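Local atomic coordinates of tRNA-splicing ligase RtcB (Thermus thermophilus, PDB entry 2EPG), a protein that probably joins RNA ends bearing a 2',3'-cyclic phosphate or 3'-phosphate to 5'-hydroxyl RNA ends, using GTP and manganese ions. Residues 166-171 / 176-181; 241-246 / 313-318; 60-65 / 274-279. One frame throughout, in Å; residues are numbered along the deposited sequence.

Contact 1: 166-171 / 176-181; sequences WLVKRG and EDVRFI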
loop_
_atom_site.group_PDB
_atom_site.type_symbol
_atom_site.label_atom_id
_atom_site.label_comp_id
_atom_site.label_asym_id
_atom_site.label_seq_id
_atom_site.Cartn_x
_atom_site.Cartn_y
_atom_site.Cartn_z
ATOM N N TRP A 166 -19.302 1.054 2.777
ATOM C CA TRP A 166 -20.429 0.219 3.223
ATOM C C TRP A 166 -20.443 0.179 4.743
ATOM O O TRP A 166 -21.485 0.366 5.367
ATOM C CB TRP A 166 -20.297 -1.223 2.698
ATOM C CG TRP A 166 -21.545 -2.092 2.885
ATOM C CD1 TRP A 166 -22.536 -2.314 1.966
ATOM C CD2 TRP A 166 -21.908 -2.858 4.053
ATOM N NE1 TRP A 166 -23.485 -3.166 2.486
ATOM C CE2 TRP A 166 -23.124 -3.513 3.764
ATOM C CE3 TRP A 166 -21.320 -3.049 5.312
ATOM C CZ2 TRP A 166 -23.768 -4.349 4.688
ATOM C CZ3 TRP A 166 -21.958 -3.879 6.235
ATOM C CH2 TRP A 166 -23.175 -4.520 5.915
ATOM N N LEU A 167 -19.274 -0.066 5.330
ATOM C CA LEU A 167 -19.127 -0.136 6.777
ATOM C C LEU A 167 -19.371 1.208 7.461
ATOM O O LEU A 167 -19.998 1.263 8.512
ATOM C CB LEU A 167 -17.731 -0.638 7.136
ATOM C CG LEU A 167 -17.413 -2.115 6.875
ATOM C CD1 LEU A 167 -15.922 -2.372 7.125
ATOM C CD2 LEU A 167 -18.255 -2.979 7.799
ATOM N N VAL A 168 -18.865 2.288 6.871
ATOM C CA VAL A 168 -19.054 3.607 7.456
ATOM C C VAL A 168 -20.540 3.969 7.518
ATOM O O VAL A 168 -21.013 4.496 8.523
ATOM C CB VAL A 168 -18.324 4.694 6.631
ATOM C CG1 VAL A 168 -18.699 6.084 7.150
ATOM C CG2 VAL A 168 -16.830 4.467 6.716
ATOM N N LYS A 169 -21.261 3.707 6.429
ATOM C CA LYS A 169 -22.691 3.997 6.366
ATOM C C LYS A 169 -23.498 3.179 7.369
ATOM O O LYS A 169 -24.630 3.531 7.660
ATOM C CB LYS A 169 -23.214 3.765 4.945
ATOM C CG LYS A 169 -22.675 4.778 3.945
ATOM C CD LYS A 169 -22.848 4.333 2.495
ATOM C CE LYS A 169 -24.303 4.103 2.139
ATOM N NZ LYS A 169 -24.430 3.829 0.689
ATOM N N ARG A 170 -22.929 2.096 7.904
ATOM C CA ARG A 170 -23.644 1.293 8.902
ATOM C C ARG A 170 -23.121 1.538 10.308
ATOM O O ARG A 170 -23.347 0.737 11.205
ATOM C CB ARG A 170 -23.564 -0.211 8.606
ATOM C CG ARG A 170 -24.650 -0.753 7.675
ATOM C CD ARG A 170 -24.354 -0.427 6.246
ATOM N NE ARG A 170 -25.409 -0.815 5.312
ATOM C CZ ARG A 170 -25.362 -0.531 4.015
ATOM N NH1 ARG A 170 -26.339 -0.898 3.206
ATOM N NH2 ARG A 170 -24.320 0.134 3.521
ATOM N N GLY A 171 -22.393 2.630 10.498
ATOM C CA GLY A 171 -21.902 2.943 11.832
ATOM C C GLY A 171 -20.500 2.515 12.216
ATOM O O GLY A 171 -20.047 2.840 13.302
ATOM N N GLU A 176 -16.925 11.159 7.683
ATOM C CA GLU A 176 -15.811 11.689 6.903
ATOM C C GLU A 176 -14.662 10.700 6.621
ATOM O O GLU A 176 -13.790 10.997 5.814
ATOM C CB GLU A 176 -15.235 12.936 7.592
ATOM C CG GLU A 176 -14.585 12.653 8.959
ATOM C CD GLU A 176 -13.473 13.644 9.316
ATOM O OE1 GLU A 176 -13.717 14.869 9.268
ATOM O OE2 GLU A 176 -12.349 13.200 9.645
ATOM N N ASP A 177 -14.660 9.532 7.257
ATOM C CA ASP A 177 -13.555 8.590 7.050
ATOM C C ASP A 177 -13.223 8.309 5.592
ATOM O O ASP A 177 -12.062 8.300 5.208
ATOM C CB ASP A 177 -13.835 7.258 7.751
ATOM C CG ASP A 177 -13.727 7.358 9.252
ATOM O OD1 ASP A 177 -14.072 6.382 9.935
ATOM O OD2 ASP A 177 -13.291 8.408 9.762
ATOM N N VAL A 178 -14.261 8.094 4.792
ATOM C CA VAL A 178 -14.128 7.758 3.388
ATOM C C VAL A 178 -13.373 8.764 2.536
ATOM O O VAL A 178 -12.724 8.371 1.570
ATOM C CB VAL A 178 -15.533 7.512 2.762
ATOM C CG1 VAL A 178 -15.424 7.363 1.252
ATOM C CG2 VAL A 178 -16.146 6.249 3.369
ATOM N N ARG A 179 -13.480 10.047 2.887
ATOM C CA ARG A 179 -12.819 11.133 2.159
ATOM C C ARG A 179 -11.307 10.997 2.161
ATOM O O ARG A 179 -10.634 11.492 1.260
ATOM C CB ARG A 179 -13.145 12.492 2.790
ATOM C CG ARG A 179 -14.616 12.880 2.822
ATOM C CD ARG A 179 -14.866 14.111 1.951
ATOM N NE ARG A 179 -13.843 15.137 2.186
ATOM C CZ ARG A 179 -13.628 16.172 1.382
ATOM N NH1 ARG A 179 -12.680 17.051 1.664
ATOM N NH2 ARG A 179 -14.366 16.324 0.296
ATOM N N PHE A 180 -10.766 10.330 3.171
ATOM C CA PHE A 180 -9.316 10.195 3.269
ATOM C C PHE A 180 -8.749 8.810 2.981
ATOM O O PHE A 180 -7.685 8.415 3.472
ATOM C CB PHE A 180 -8.884 10.725 4.630
ATOM C CG PHE A 180 -9.400 12.113 4.889
ATOM C CD1 PHE A 180 -10.596 12.311 5.575
ATOM C CD2 PHE A 180 -8.746 13.218 4.353
ATOM C CE1 PHE A 180 -11.138 13.592 5.720
ATOM C CE2 PHE A 180 -9.277 14.502 4.492
ATOM C CZ PHE A 180 -10.475 14.690 5.177
ATOM N N ILE A 181 -9.481 8.071 2.167
ATOM C CA ILE A 181 -9.031 6.764 1.743
ATOM C C ILE A 181 -8.780 6.930 0.258
ATOM O O ILE A 181 -9.542 7.624 -0.424
ATOM C CB ILE A 181 -10.117 5.686 1.904
ATOM C CG1 ILE A 181 -10.608 5.641 3.352
ATOM C CG2 ILE A 181 -9.551 4.324 1.483
ATOM C CD1 ILE A 181 -11.799 4.702 3.545
#
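Val-168, in the last turn of helix 164-169, and Asp-177, in a 3-10 turn, bring their CA atoms to 7.4 Å, the nearest pair of CA atoms between the two segments. One methyl does the touching from the helix side. With CG1 anti to the backbone N (chi1 172°), Val-168 CG2 falls beside that N, and it lies 3.9 Å from Val-178 CG2, the two valines meeting at a slant. The same methyl rests against the aliphatic part of the aspartate, with Val-168 CG2 4.2 Å from Asp-177 CB.

The helix stops just beyond this valine in a Schellman motif: Gly-171, at positive phi, is the C-prime residue, and its N bonds to Val-168 O at 3.0 Å while Tyr-172 N reaches back to Leu-167 O. Four residues of loop then bring the chain back as 176-181.

No hydrogen bond crosses the contact. Asp-177 spends its OD1 outside it, in a salt bridge to Arg-316 and hydrogen bonds from Gln-309 and Tyr-174 N. The chemistry thus divides the aspartate: its CB gives a small apolar surface to the helix end, and its carboxylate ties this local turn to helix 288-321.

Contact 2: 241-246 / 313-318; sequences VTVLIH and HFVREA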
loop_
_atom_site.group_PDB
_atom_site.type_symbol
_atom_site.label_atom_id
_atom_site.label_comp_id
_atom_site.label_asym_id
_atom_site.label_seq_id
_atom_site.Cartn_x
_atom_site.Cartn_y
_atom_site.Cartn_z
ATOM N N VAL A 241 -0.065 11.905 19.028
ATOM C CA VAL A 241 -0.275 10.451 19.033
ATOM C C VAL A 241 -0.941 9.981 17.722
ATOM O O VAL A 241 -1.929 10.564 17.272
ATOM C CB VAL A 241 -1.180 10.025 20.234
ATOM C CG1 VAL A 241 -1.566 8.557 20.115
ATOM C CG2 VAL A 241 -0.448 10.233 21.546
ATOM N N THR A 242 -0.386 8.947 17.094
ATOM C CA THR A 242 -0.982 8.410 15.872
ATOM C C THR A 242 -1.089 6.893 15.999
ATOM O O THR A 242 -0.491 6.283 16.892
ATOM C CB THR A 242 -0.145 8.747 14.596
ATOM O OG1 THR A 242 1.137 8.118 14.678
ATOM C CG2 THR A 242 0.056 10.260 14.452
ATOM N N VAL A 243 -1.877 6.300 15.116
ATOM C CA VAL A 243 -2.051 4.864 15.086
ATOM C C VAL A 243 -1.921 4.422 13.625
ATOM O O VAL A 243 -2.665 4.880 12.762
ATOM C CB VAL A 243 -3.434 4.467 15.650
ATOM C CG1 VAL A 243 -3.579 2.936 15.652
ATOM C CG2 VAL A 243 -3.603 5.041 17.070
ATOM N N LEU A 244 -0.970 3.533 13.358
ATOM C CA LEU A 244 -0.746 3.044 12.007
ATOM C C LEU A 244 -1.205 1.591 11.899
ATOM O O LEU A 244 -0.758 0.735 12.659
ATOM C CB LEU A 244 0.739 3.183 11.632
ATOM C CG LEU A 244 1.130 2.894 10.174
ATOM C CD1 LEU A 244 2.383 3.712 9.771
ATOM C CD2 LEU A 244 1.380 1.403 10.008
ATOM N N ILE A 245 -2.104 1.338 10.947
ATOM C CA ILE A 245 -2.672 0.005 10.702
ATOM C C ILE A 245 -2.114 -0.545 9.382
ATOM O O ILE A 245 -2.278 0.060 8.323
ATOM C CB ILE A 245 -4.211 0.087 10.588
ATOM C CG1 ILE A 245 -4.797 0.665 11.881
ATOM C CG2 ILE A 245 -4.788 -1.294 10.298
ATOM C CD1 ILE A 245 -6.250 1.186 11.732
ATOM N N HIS A 246 -1.463 -1.697 9.466
ATOM C CA HIS A 246 -0.840 -2.343 8.320
ATOM C C HIS A 246 -1.441 -3.721 8.135
ATOM O O HIS A 246 -1.202 -4.621 8.951
ATOM C CB HIS A 246 0.660 -2.488 8.566
ATOM C CG HIS A 246 1.447 -2.833 7.339
ATOM N ND1 HIS A 246 0.983 -3.699 6.372
ATOM C CD2 HIS A 246 2.677 -2.441 6.931
ATOM C CE1 HIS A 246 1.892 -3.821 5.420
ATOM N NE2 HIS A 246 2.928 -3.068 5.735
ATOM N N HIS A 313 -12.270 1.318 13.462
ATOM C CA HIS A 313 -13.440 1.470 14.331
ATOM C C HIS A 313 -13.122 0.873 15.704
ATOM O O HIS A 313 -13.408 1.485 16.734
ATOM C CB HIS A 313 -14.671 0.769 13.721
ATOM C CG HIS A 313 -15.909 0.888 14.558
ATOM N ND1 HIS A 313 -16.603 2.073 14.701
ATOM C CD2 HIS A 313 -16.561 -0.023 15.322
ATOM C CE1 HIS A 313 -17.628 1.887 15.514
ATOM N NE2 HIS A 313 -17.625 0.625 15.906
ATOM N N PHE A 314 -12.522 -0.319 15.710
ATOM C CA PHE A 314 -12.146 -0.978 16.955
ATOM C C PHE A 314 -11.066 -0.199 17.695
ATOM O O PHE A 314 -11.012 -0.230 18.913
ATOM C CB PHE A 314 -11.614 -2.410 16.709
ATOM C CG PHE A 314 -12.600 -3.336 16.043
ATOM C CD1 PHE A 314 -13.977 -3.154 16.194
ATOM C CD2 PHE A 314 -12.147 -4.420 15.291
ATOM C CE1 PHE A 314 -14.892 -4.041 15.604
ATOM C CE2 PHE A 314 -13.045 -5.317 14.699
ATOM C CZ PHE A 314 -14.427 -5.124 14.855
ATOM N N VAL A 315 -10.181 0.476 16.962
ATOM C CA VAL A 315 -9.131 1.233 17.612
ATOM C C VAL A 315 -9.793 2.359 18.397
ATOM O O VAL A 315 -9.452 2.605 19.557
ATOM C CB VAL A 315 -8.123 1.809 16.594
ATOM C CG1 VAL A 315 -7.264 2.898 17.247
ATOM C CG2 VAL A 315 -7.224 0.684 16.066
ATOM N N ARG A 316 -10.747 3.039 17.774
ATOM C CA ARG A 316 -11.442 4.098 18.472
ATOM C C ARG A 316 -12.093 3.512 19.728
ATOM O O ARG A 316 -12.026 4.125 20.790
ATOM C CB ARG A 316 -12.489 4.738 17.556
ATOM C CG ARG A 316 -11.859 5.603 16.462
ATOM C CD ARG A 316 -12.824 5.981 15.357
ATOM N NE ARG A 316 -12.198 6.895 14.396
ATOM C CZ ARG A 316 -12.575 7.004 13.132
ATOM N NH1 ARG A 316 -11.960 7.857 12.320
ATOM N NH2 ARG A 316 -13.568 6.247 12.672
ATOM N N GLU A 317 -12.686 2.319 19.618
ATOM C CA GLU A 317 -13.339 1.688 20.769
ATOM C C GLU A 317 -12.344 1.393 21.883
ATOM O O GLU A 317 -12.678 1.470 23.063
ATOM C CB GLU A 317 -14.044 0.391 20.366
ATOM C CG GLU A 317 -15.159 0.585 19.344
ATOM C CD GLU A 317 -15.909 -0.710 19.035
ATOM O OE1 GLU A 317 -15.260 -1.783 19.029
ATOM O OE2 GLU A 317 -17.136 -0.644 18.787
ATOM N N ALA A 318 -11.118 1.062 21.515
ATOM C CA ALA A 318 -10.113 0.785 22.521
ATOM C C ALA A 318 -9.704 2.061 23.262
ATOM O O ALA A 318 -9.531 2.039 24.477
ATOM C CB ALA A 318 -8.899 0.125 21.884
#
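Val-315 of helix 288-321 meets Val-243 and Ile-245 of strand 240-247, and the contact between these segments is wholly apolar. The two valines reach for each other tip to tip, CG1 of Val-243 standing 4.0 Å from CG1 of Val-315. Each holds that methyl opposite its own backbone N (chi1 -178° in Val-243, 165° in Val-315). The second branch of Val-315 makes a looser touch, with its CG2 4.5 Å from CD1 of Ile-245. That terminal methyl gets so far because CD1 lies anti to CA (chi2 163°). One residue of the helix therefore addresses two strand residues, one with each methyl, and all three are buried.

Polar links run past the contact to other partners. Arg-316, next to Val-315, donates to Leu-331 O and makes a cation-pi contact with Tyr-174. On the strand, Thr-242 OG1 bonds to Gln-220.

Strand 240-247 lies between strands 110-119 and 216-225, antiparallel to both, with helix 288-321 packed over the face that Val-243 and Ile-245 present. Val-315 also touches Leu-114 and Leu-217 on these flanking strands, the latter a predicted GMP-binding residue. Leu-244 and His-246 leave the strand on its other face, where His-246 is predicted to bind the second manganese.

Contact 3: 60-65 / 274-279; sequences VATLPG and ELVDKQ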
loop_
_atom_site.group_PDB
_atom_site.type_symbol
_atom_site.label_atom_id
_atom_site.label_comp_id
_atom_site.label_asym_id
_atom_site.label_seq_id
_atom_site.Cartn_x
_atom_site.Cartn_y
_atom_site.Cartn_z
ATOM N N VAL A 60 9.969 -7.296 -16.903
ATOM C CA VAL A 60 8.697 -6.584 -16.903
ATOM C C VAL A 60 8.596 -5.785 -18.200
ATOM O O VAL A 60 7.556 -5.778 -18.851
ATOM C CB VAL A 60 8.608 -5.634 -15.687
ATOM C CG1 VAL A 60 7.367 -4.735 -15.800
ATOM C CG2 VAL A 60 8.560 -6.456 -14.393
ATOM N N ALA A 61 9.697 -5.140 -18.579
ATOM C CA ALA A 61 9.760 -4.325 -19.790
ATOM C C ALA A 61 9.558 -5.095 -21.096
ATOM O O ALA A 61 9.459 -4.481 -22.161
ATOM C CB ALA A 61 11.099 -3.571 -19.833
ATOM N N THR A 62 9.524 -6.429 -21.029
ATOM C CA THR A 62 9.305 -7.242 -22.233
ATOM C C THR A 62 7.804 -7.468 -22.490
ATOM O O THR A 62 7.424 -7.937 -23.557
ATOM C CB THR A 62 9.940 -8.648 -22.118
ATOM O OG1 THR A 62 9.266 -9.383 -21.081
ATOM C CG2 THR A 62 11.428 -8.559 -21.785
ATOM N N LEU A 63 6.958 -7.132 -21.520
ATOM C CA LEU A 63 5.508 -7.341 -21.653
ATOM C C LEU A 63 4.788 -6.403 -22.629
ATOM O O LEU A 63 5.107 -5.220 -22.724
ATOM C CB LEU A 63 4.862 -7.291 -20.269
ATOM C CG LEU A 63 5.389 -8.433 -19.388
ATOM C CD1 LEU A 63 4.861 -8.318 -17.966
ATOM C CD2 LEU A 63 4.961 -9.760 -19.996
ATOM N N PRO A 64 3.797 -6.933 -23.371
ATOM C CA PRO A 64 3.002 -6.199 -24.368
ATOM C C PRO A 64 2.262 -4.974 -23.848
ATOM O O PRO A 64 1.661 -5.012 -22.777
ATOM C CB PRO A 64 2.024 -7.260 -24.890
ATOM C CG PRO A 64 2.673 -8.556 -24.555
ATOM C CD PRO A 64 3.260 -8.294 -23.200
ATOM N N GLY A 65 2.298 -3.895 -24.628
ATOM C CA GLY A 65 1.611 -2.672 -24.245
ATOM C C GLY A 65 2.182 -1.945 -23.039
ATOM O O GLY A 65 1.523 -1.068 -22.472
ATOM N N GLU A 274 4.511 -13.897 -24.899
ATOM C CA GLU A 274 5.755 -14.574 -24.548
ATOM C C GLU A 274 6.253 -14.147 -23.167
ATOM O O GLU A 274 6.461 -12.960 -22.913
ATOM C CB GLU A 274 6.823 -14.275 -25.602
ATOM C CG GLU A 274 8.210 -14.771 -25.237
ATOM C CD GLU A 274 9.228 -14.501 -26.335
ATOM O OE1 GLU A 274 9.037 -15.022 -27.461
ATOM O OE2 GLU A 274 10.211 -13.772 -26.072
ATOM N N LEU A 275 6.446 -15.122 -22.283
ATOM C CA LEU A 275 6.905 -14.871 -20.917
ATOM C C LEU A 275 8.327 -15.392 -20.688
ATOM O O LEU A 275 8.546 -16.599 -20.673
ATOM C CB LEU A 275 5.961 -15.555 -19.921
ATOM C CG LEU A 275 4.462 -15.296 -20.089
ATOM C CD1 LEU A 275 3.682 -16.257 -19.204
ATOM C CD2 LEU A 275 4.133 -13.842 -19.748
ATOM N N VAL A 276 9.287 -14.490 -20.497
ATOM C CA VAL A 276 10.672 -14.902 -20.253
ATOM C C VAL A 276 10.775 -15.567 -18.881
ATOM O O VAL A 276 11.720 -16.294 -18.599
ATOM C CB VAL A 276 11.647 -13.695 -20.290
ATOM C CG1 VAL A 276 11.578 -13.006 -21.646
ATOM C CG2 VAL A 276 11.314 -12.724 -19.183
ATOM N N ASP A 277 9.786 -15.300 -18.039
ATOM C CA ASP A 277 9.712 -15.849 -16.695
ATOM C C ASP A 277 8.244 -16.212 -16.498
ATOM O O ASP A 277 7.374 -15.355 -16.625
ATOM C CB ASP A 277 10.160 -14.779 -15.690
ATOM C CG ASP A 277 9.880 -15.155 -14.247
ATOM O OD1 ASP A 277 10.127 -14.305 -13.366
ATOM O OD2 ASP A 277 9.413 -16.285 -13.984
ATOM N N LYS A 278 7.964 -17.479 -16.210
ATOM C CA LYS A 278 6.586 -17.932 -16.021
ATOM C C LYS A 278 5.846 -17.188 -14.914
ATOM O O LYS A 278 4.615 -17.109 -14.926
ATOM C CB LYS A 278 6.552 -19.439 -15.730
ATOM C CG LYS A 278 7.604 -19.899 -14.721
ATOM C CD LYS A 278 7.046 -20.864 -13.669
ATOM C CE LYS A 278 6.113 -20.151 -12.686
ATOM N NZ LYS A 278 5.716 -21.038 -11.543
ATOM N N GLN A 279 6.594 -16.637 -13.962
ATOM C CA GLN A 279 5.989 -15.911 -12.852
ATOM C C GLN A 279 5.449 -14.556 -13.312
ATOM O O GLN A 279 4.783 -13.845 -12.552
ATOM C CB GLN A 279 7.009 -15.729 -11.723
ATOM C CG GLN A 279 7.728 -17.020 -11.341
ATOM C CD GLN A 279 8.271 -17.005 -9.919
ATOM O OE1 GLN A 279 8.990 -16.085 -9.521
ATOM N NE2 GLN A 279 7.931 -18.032 -9.147
HETATM O O HOH W 1 8.393 -12.027 -21.396
HETATM O O HOH W 2 6.225 -10.367 -24.047
#
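Thr-62, Val-276 and Leu-63 bury the most surface here, and they join two loops by two water molecules and two direct van der Waals touches. Thr-62 faces Val-276, whose CG1 comes to 4.3 Å from Thr-62 OG1. The hydroxyl also has polar partners: it hydrogen-bonds to Asn-59 O, at the end of helix 52-60, and accepts a hydrogen bond from water 1, with the water oxygen 2.8 Å from Thr-62 OG1. The same water donates to Glu-274 O and accepts from Val-276 N, the latter also 2.8 Å away, so three protein groups grip it. Water 2 donates to two carbonyls, Thr-62 O and Glu-274 O. Glu-274 O thus receives two water bonds, and Thr-62 O takes a further one from Arg-31.

Leu-63 supplies the apolar half. With CG beside its backbone N (chi1 -63°), Leu-63 uses the CD2 branch, the one not in line with CA, and this lies 4.2 Å from Leu-275 CD2, the leucines passing each other at an angle. Leu-275 starts away from the other loop at CB, and only its end comes back to make this touch. Phe-82, Phe-90 and Val-97 also pack on Leu-63.

Both loops are shaped by turns of their own. Leu-63 N bonds to Val-60 O at 3.1 Å and closes a type I beta turn that leads out of helix 52-60. Beyond Val-276, Gln-279 N meets Asp-277 OD2 at 2.8 Å from well above the carboxylate plane, an Asx turn at the start of a 3-10 segment. The arrangement is a water-bridged meeting of a type I turn and an Asx-turn loop, far apart in sequence and away from the predicted nucleotide and metal sites.

How the contacts relate
Contacts 1 and 2 are neighbours, their centres 15 Å apart, and they touch directly: Asp-177 OD1 of contact 1 forms a salt bridge with Arg-316 NH2 of contact 2 at 2.8 Å. Gly-171 O packs on His-313 CE1 at 3.4 Å. Contact 3 stands on the opposite side of the chain's centre, about 39 Å from contact 1 and 41 Å from contact 2 between centres. Along the sequence, contact 1 is nested within the loop that contact 3 closes, while contacts 2 and 3 interlock. Only contact 2 reaches the predicted site: it holds the predicted manganese ligand His-246, and the Ile-245 side chain is about 8 Å from that of His-215, predicted to bind the other manganese.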